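Local structure of McyG protein (Microcystis aeruginosa PCC 7806, 4R0M) at residues Q324-M336 and G342-L354. The protein is part of the microcystin synthetase, where its adenylation domain binds phenylalanyl-adenylate and probably activates the amino acid for loading onto the adjoining peptidyl carrier domain. Residues are numbered along the deposited sequence; the frame is centred on the assembly and turned at random.
Sequences QLQERAIKPAFGM and GITWSAGLSKNEL. With FA5 (adenosine-5'-[phenylalaninyl-phosphate]), chain C.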
loop_
_atom_site.group_PDB
_atom_site.type_symbol
_atom_site.label_atom_id
_atom_site.label_comp_id
_atom_site.label_asym_id
_atom_site.label_seq_id
_atom_site.Cartn_x
_atom_site.Cartn_y
_atom_site.Cartn_z
ATOM N N GLN A 324 22.800 13.750 5.428
ATOM C CA GLN A 324 22.335 14.107 6.778
ATOM C C GLN A 324 21.172 13.277 7.325
ATOM O O GLN A 324 20.562 13.652 8.330
ATOM C CB GLN A 324 22.033 15.611 6.887
ATOM C CG GLN A 324 23.219 16.516 6.594
ATOM C CD GLN A 324 22.938 17.967 6.930
ATOM O OE1 GLN A 324 22.645 18.307 8.078
ATOM N NE2 GLN A 324 23.029 18.836 5.927
ATOM N N LEU A 325 20.872 12.149 6.682
ATOM C CA LEU A 325 19.873 11.220 7.207
ATOM C C LEU A 325 20.402 10.603 8.497
ATOM O O LEU A 325 21.388 9.863 8.481
ATOM C CB LEU A 325 19.530 10.132 6.183
ATOM C CG LEU A 325 18.418 9.141 6.550
ATOM C CD1 LEU A 325 17.048 9.803 6.504
ATOM C CD2 LEU A 325 18.455 7.924 5.636
ATOM N N GLN A 326 19.747 10.928 9.610
ATOM C CA GLN A 326 20.214 10.523 10.939
ATOM C C GLN A 326 20.132 9.013 11.162
ATOM O O GLN A 326 19.372 8.312 10.485
ATOM C CB GLN A 326 19.465 11.282 12.043
ATOM C CG GLN A 326 17.957 11.073 12.055
ATOM C CD GLN A 326 17.260 11.891 13.127
ATOM O OE1 GLN A 326 16.639 12.913 12.834
ATOM N NE2 GLN A 326 17.364 11.447 14.376
ATOM N N GLU A 327 20.931 8.526 12.109
ATOM C CA GLU A 327 20.977 7.106 12.450
ATOM C C GLU A 327 19.647 6.627 13.020
ATOM O O GLU A 327 19.019 7.328 13.818
ATOM C CB GLU A 327 22.109 6.829 13.443
ATOM C CG GLU A 327 23.507 6.958 12.850
ATOM C CD GLU A 327 24.612 6.798 13.881
ATOM O OE1 GLU A 327 24.311 6.482 15.056
ATOM O OE2 GLU A 327 25.791 6.990 13.515
ATOM N N ARG A 328 19.228 5.437 12.587
ATOM C CA ARG A 328 17.990 4.784 13.046
ATOM C C ARG A 328 16.692 5.451 12.560
ATOM O O ARG A 328 15.608 5.137 13.051
ATOM C CB ARG A 328 17.980 4.604 14.576
ATOM C CG ARG A 328 18.903 3.503 15.076
ATOM C CD ARG A 328 18.891 3.400 16.595
ATOM N NE ARG A 328 19.629 2.227 17.065
ATOM C CZ ARG A 328 20.939 2.199 17.313
ATOM N NH1 ARG A 328 21.685 3.285 17.142
ATOM N NH2 ARG A 328 21.508 1.076 17.736
ATOM N N ALA A 329 16.810 6.352 11.585
ATOM C CA ALA A 329 15.651 7.052 11.025
ATOM C C ALA A 329 14.754 6.126 10.206
ATOM O O ALA A 329 13.531 6.267 10.224
ATOM C CB ALA A 329 16.098 8.238 10.186
ATOM N N ILE A 330 15.369 5.187 9.487
ATOM C CA ILE A 330 14.636 4.214 8.678
ATOM C C ILE A 330 13.875 3.243 9.577
ATOM O O ILE A 330 14.456 2.621 10.471
ATOM C CB ILE A 330 15.572 3.442 7.722
ATOM C CG1 ILE A 330 16.253 4.412 6.756
ATOM C CG2 ILE A 330 14.802 2.369 6.957
ATOM C CD1 ILE A 330 17.341 3.787 5.912
ATOM N N LYS A 331 12.571 3.135 9.335
ATOM C CA LYS A 331 11.700 2.279 10.134
ATOM C C LYS A 331 10.965 1.243 9.270
ATOM O O LYS A 331 9.868 1.509 8.775
ATOM C CB LYS A 331 10.689 3.120 10.935
ATOM C CG LYS A 331 11.276 4.257 11.769
ATOM C CD LYS A 331 12.114 3.747 12.933
ATOM C CE LYS A 331 12.299 4.802 14.013
ATOM N NZ LYS A 331 13.132 5.947 13.558
ATOM N N PRO A 332 11.574 0.057 9.071
ATOM C CA PRO A 332 10.820 -1.047 8.483
ATOM C C PRO A 332 9.639 -1.417 9.377
ATOM O O PRO A 332 9.779 -1.456 10.598
ATOM C CB PRO A 332 11.840 -2.194 8.425
ATOM C CG PRO A 332 12.981 -1.767 9.283
ATOM C CD PRO A 332 12.999 -0.275 9.233
ATOM N N ALA A 333 8.482 -1.667 8.774
ATOM C CA ALA A 333 7.266 -1.909 9.542
ATOM C C ALA A 333 6.368 -2.935 8.869
ATOM O O ALA A 333 6.458 -3.153 7.663
ATOM C CB ALA A 333 6.510 -0.604 9.739
ATOM N N PHE A 334 5.504 -3.566 9.657
ATOM C CA PHE A 334 4.461 -4.414 9.100
ATOM C C PHE A 334 3.085 -3.798 9.312
ATOM O O PHE A 334 2.790 -3.250 10.377
ATOM C CB PHE A 334 4.507 -5.828 9.686
ATOM C CG PHE A 334 3.421 -6.730 9.166
ATOM C CD1 PHE A 334 3.533 -7.332 7.917
ATOM C CD2 PHE A 334 2.278 -6.967 9.922
ATOM C CE1 PHE A 334 2.527 -8.158 7.435
ATOM C CE2 PHE A 334 1.267 -7.787 9.444
ATOM C CZ PHE A 334 1.394 -8.385 8.200
ATOM N N GLY A 335 2.251 -3.899 8.284
ATOM C CA GLY A 335 0.867 -3.466 8.356
ATOM C C GLY A 335 0.059 -4.041 7.211
ATOM O O GLY A 335 0.611 -4.644 6.287
HETATM N N MSE A 336 -1.256 -3.864 7.285
HETATM C CA MSE A 336 -2.166 -4.324 6.238
HETATM C C MSE A 336 -3.440 -3.538 6.330
HETATM O O MSE A 336 -3.660 -2.811 7.304
HETATM C CB MSE A 336 -2.431 -5.830 6.343
HETATM C CG MSE A 336 -3.019 -6.284 7.676
HETATM SE SE MSE A 336 -2.597 -8.188 7.967
HETATM C CE MSE A 336 -3.387 -8.946 6.326
ATOM N N GLY A 342 -0.023 0.252 9.500
ATOM C CA GLY A 342 0.999 -0.167 10.470
ATOM C C GLY A 342 0.513 -0.761 11.778
ATOM O O GLY A 342 -0.347 -0.187 12.446
ATOM N N ILE A 343 1.067 -1.918 12.138
ATOM C CA ILE A 343 0.746 -2.589 13.403
ATOM C C ILE A 343 2.003 -2.918 14.225
ATOM O O ILE A 343 1.939 -2.994 15.455
ATOM C CB ILE A 343 -0.140 -3.845 13.198
ATOM C CG1 ILE A 343 -0.713 -4.330 14.537
ATOM C CG2 ILE A 343 0.622 -4.949 12.470
ATOM C CD1 ILE A 343 -1.841 -5.330 14.419
ATOM N N THR A 344 3.132 -3.121 13.544
ATOM C CA THR A 344 4.431 -3.225 14.212
ATOM C C THR A 344 5.379 -2.177 13.634
ATOM O O THR A 344 5.286 -1.834 12.456
ATOM C CB THR A 344 5.079 -4.629 14.091
ATOM O OG1 THR A 344 5.527 -4.850 12.746
ATOM C CG2 THR A 344 4.114 -5.738 14.505
ATOM N N TRP A 345 6.279 -1.665 14.470
ATOM C CA TRP A 345 7.236 -0.645 14.047
ATOM C C TRP A 345 8.608 -0.973 14.550
ATOM O O TRP A 345 8.780 -1.321 15.720
ATOM C CB TRP A 345 6.823 0.735 14.555
ATOM C CG TRP A 345 5.421 1.146 14.167
ATOM C CD1 TRP A 345 4.260 1.018 14.923
ATOM C CD2 TRP A 345 4.986 1.770 12.908
ATOM N NE1 TRP A 345 3.175 1.506 14.243
ATOM C CE2 TRP A 345 3.538 1.969 13.029
ATOM C CE3 TRP A 345 5.625 2.171 11.741
ATOM C CZ2 TRP A 345 2.788 2.545 12.013
ATOM C CZ3 TRP A 345 4.858 2.749 10.723
ATOM C CH2 TRP A 345 3.473 2.927 10.858
ATOM N N SER A 346 9.598 -0.871 13.667
ATOM C CA SER A 346 10.991 -1.060 14.047
ATOM C C SER A 346 11.455 0.109 14.908
ATOM O O SER A 346 10.958 1.230 14.765
ATOM C CB SER A 346 11.874 -1.176 12.802
ATOM O OG SER A 346 13.242 -1.324 13.140
ATOM N N ALA A 347 12.402 -0.161 15.803
ATOM C CA ALA A 347 13.030 0.884 16.608
ATOM C C ALA A 347 14.017 1.698 15.771
ATOM O O ALA A 347 14.433 2.786 16.170
ATOM C CB ALA A 347 13.724 0.277 17.819
ATOM N N GLY A 348 14.377 1.164 14.606
ATOM C CA GLY A 348 15.331 1.806 13.708
ATOM C C GLY A 348 16.465 0.869 13.350
ATOM O O GLY A 348 16.788 -0.044 14.114
ATOM N N LEU A 349 17.071 1.094 12.189
ATOM C CA LEU A 349 18.174 0.254 11.723
ATOM C C LEU A 349 19.534 0.884 11.997
ATOM O O LEU A 349 19.744 2.071 11.735
ATOM C CB LEU A 349 18.019 -0.077 10.236
ATOM C CG LEU A 349 16.969 -1.139 9.907
ATOM C CD1 LEU A 349 16.550 -1.032 8.452
ATOM C CD2 LEU A 349 17.464 -2.545 10.223
ATOM N N SER A 350 20.448 0.076 12.527
ATOM C CA SER A 350 21.777 0.550 12.916
ATOM C C SER A 350 22.895 0.044 11.995
ATOM O O SER A 350 24.079 0.184 12.321
ATOM C CB SER A 350 22.068 0.182 14.377
ATOM O OG SER A 350 22.048 -1.223 14.568
ATOM N N LYS A 351 22.511 -0.528 10.849
ATOM C CA LYS A 351 23.450 -1.056 9.837
ATOM C C LYS A 351 24.312 -2.229 10.317
ATOM O O LYS A 351 25.165 -2.728 9.578
ATOM C CB LYS A 351 24.485 -0.002 9.403
ATOM C CG LYS A 351 25.447 -0.443 8.308
ATOM C CD LYS A 351 26.386 0.695 7.932
ATOM C CE LYS A 351 27.380 0.284 6.856
ATOM N NZ LYS A 351 28.308 1.388 6.474
ATOM N N ASN A 352 24.079 -2.660 11.556
ATOM C CA ASN A 352 24.868 -3.713 12.194
ATOM C C ASN A 352 24.056 -5.005 12.155
ATOM O O ASN A 352 24.613 -6.103 12.268
ATOM C CB ASN A 352 25.284 -3.373 13.629
ATOM C CG ASN A 352 25.971 -2.018 13.734
ATOM O OD1 ASN A 352 26.477 -1.480 12.746
ATOM N ND2 ASN A 352 25.990 -1.460 14.940
ATOM N N GLU A 353 22.740 -4.864 12.000
ATOM C CA GLU A 353 21.853 -6.003 11.765
ATOM C C GLU A 353 21.824 -6.319 10.270
ATOM O O GLU A 353 21.399 -7.403 9.862
ATOM C CB GLU A 353 20.428 -5.724 12.266
ATOM C CG GLU A 353 20.323 -4.846 13.507
ATOM C CD GLU A 353 20.112 -3.376 13.179
ATOM O OE1 GLU A 353 20.713 -2.877 12.199
ATOM O OE2 GLU A 353 19.344 -2.712 13.906
ATOM N N LEU A 354 22.278 -5.357 9.465
ATOM C CA LEU A 354 22.346 -5.505 8.013
ATOM C C LEU A 354 23.735 -5.985 7.598
ATOM O O LEU A 354 24.667 -5.189 7.441
ATOM C CB LEU A 354 21.996 -4.184 7.316
ATOM C CG LEU A 354 20.669 -3.510 7.685
ATOM C CD1 LEU A 354 20.722 -2.025 7.363
ATOM C CD2 LEU A 354 19.477 -4.174 7.008
HETATM C C FA5 C . -0.519 -2.827 2.560
HETATM O O FA5 C . 0.229 -3.026 1.610
HETATM C CA FA5 C . 0.041 -2.344 3.874
HETATM N N FA5 C . 1.129 -3.247 4.165
HETATM C CB FA5 C . 0.594 -0.914 3.784
HETATM C CG FA5 C . 1.331 -0.321 4.992
HETATM C CD1 FA5 C . 1.837 -1.080 6.048
HETATM C CD2 FA5 C . 1.524 1.066 5.038
HETATM C CE1 FA5 C . 2.504 -0.470 7.118
HETATM C CE2 FA5 C . 2.195 1.686 6.099
HETATM C CZ FA5 C . 2.687 0.912 7.148
HETATM P P FA5 C . -2.525 -4.425 1.657
HETATM O OP1 FA5 C . -2.672 -4.140 0.186
HETATM O OP2 FA5 C . -3.734 -4.890 2.430
HETATM O OP3 FA5 C . -1.946 -3.097 2.389
HETATM O "O5'" FA5 C . -1.373 -5.545 1.787
HETATM C "C5'" FA5 C . -0.997 -6.122 3.035
HETATM C "C4'" FA5 C . 0.057 -7.185 2.766
HETATM O "O4'" FA5 C . 1.275 -6.622 2.264
HETATM C "C3'" FA5 C . 0.471 -7.936 4.015
HETATM O "O3'" FA5 C . -0.448 -8.976 4.345
HETATM C "C2'" FA5 C . 1.825 -8.479 3.619
HETATM O "O2'" FA5 C . 1.679 -9.685 2.860
HETATM C "C1'" FA5 C . 2.386 -7.405 2.710
HETATM N N9 FA5 C . 3.335 -6.571 3.491
HETATM C C8 FA5 C . 3.077 -5.350 3.996
HETATM N N7 FA5 C . 4.148 -4.846 4.656
HETATM C C5 FA5 C . 5.129 -5.764 4.587
HETATM C C6 FA5 C . 6.527 -5.879 5.073
HETATM N N6 FA5 C . 7.106 -4.885 5.784
HETATM N N1 FA5 C . 7.209 -7.014 4.783
HETATM C C2 FA5 C . 6.646 -8.018 4.079
HETATM N N3 FA5 C . 5.387 -7.979 3.603
HETATM C C4 FA5 C . 4.588 -6.901 3.821
#
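Lys331 leaves strand 330-336 to run along the 342-354 backbone where that chain turns into loop. From CB its chain bends about the CB–CG bond (chi2 -68°), which lays Lys331 CD 3.3 Å from Ser346 O, with Gly348 N a little farther off. Lys331 CE comes next, 3.6 Å from Ala347 O, and a second bend about CD–CE (chi4 -67°) brings Lys331 NZ back to its own segment, 2.7 Å from Arg328 O in the carbonyl plane. NZ also bonds Lys299 O. A methionine here would probably leave both carbonyls without their ammonium donor and free the Arg328 turn to shift. Further along the hairpin, Ser346 N bonds Pro332 O at 3.1 Å, while Ser346 OG accepts from Gly348 N in an ST turn. Then comes a classic beta bulge: Ile343 N (2.8 Å) and Thr344 N (3.2 Å) both reach Phe334 O, in nearly straight bonds. Thr344 OG1 hydrogen-bonds Leu363 O and only weakly takes Phe334 N. Beyond Phe334, Gly335 O receives the phenylalanyl amino group, FA5 N, at 2.6 Å. With its carbonyl gripped twice by the neighbouring strand, Phe334 is anchored beside the adenylate, and main-chain bonding of the hairpin thereby shapes one wall of the ligand pocket.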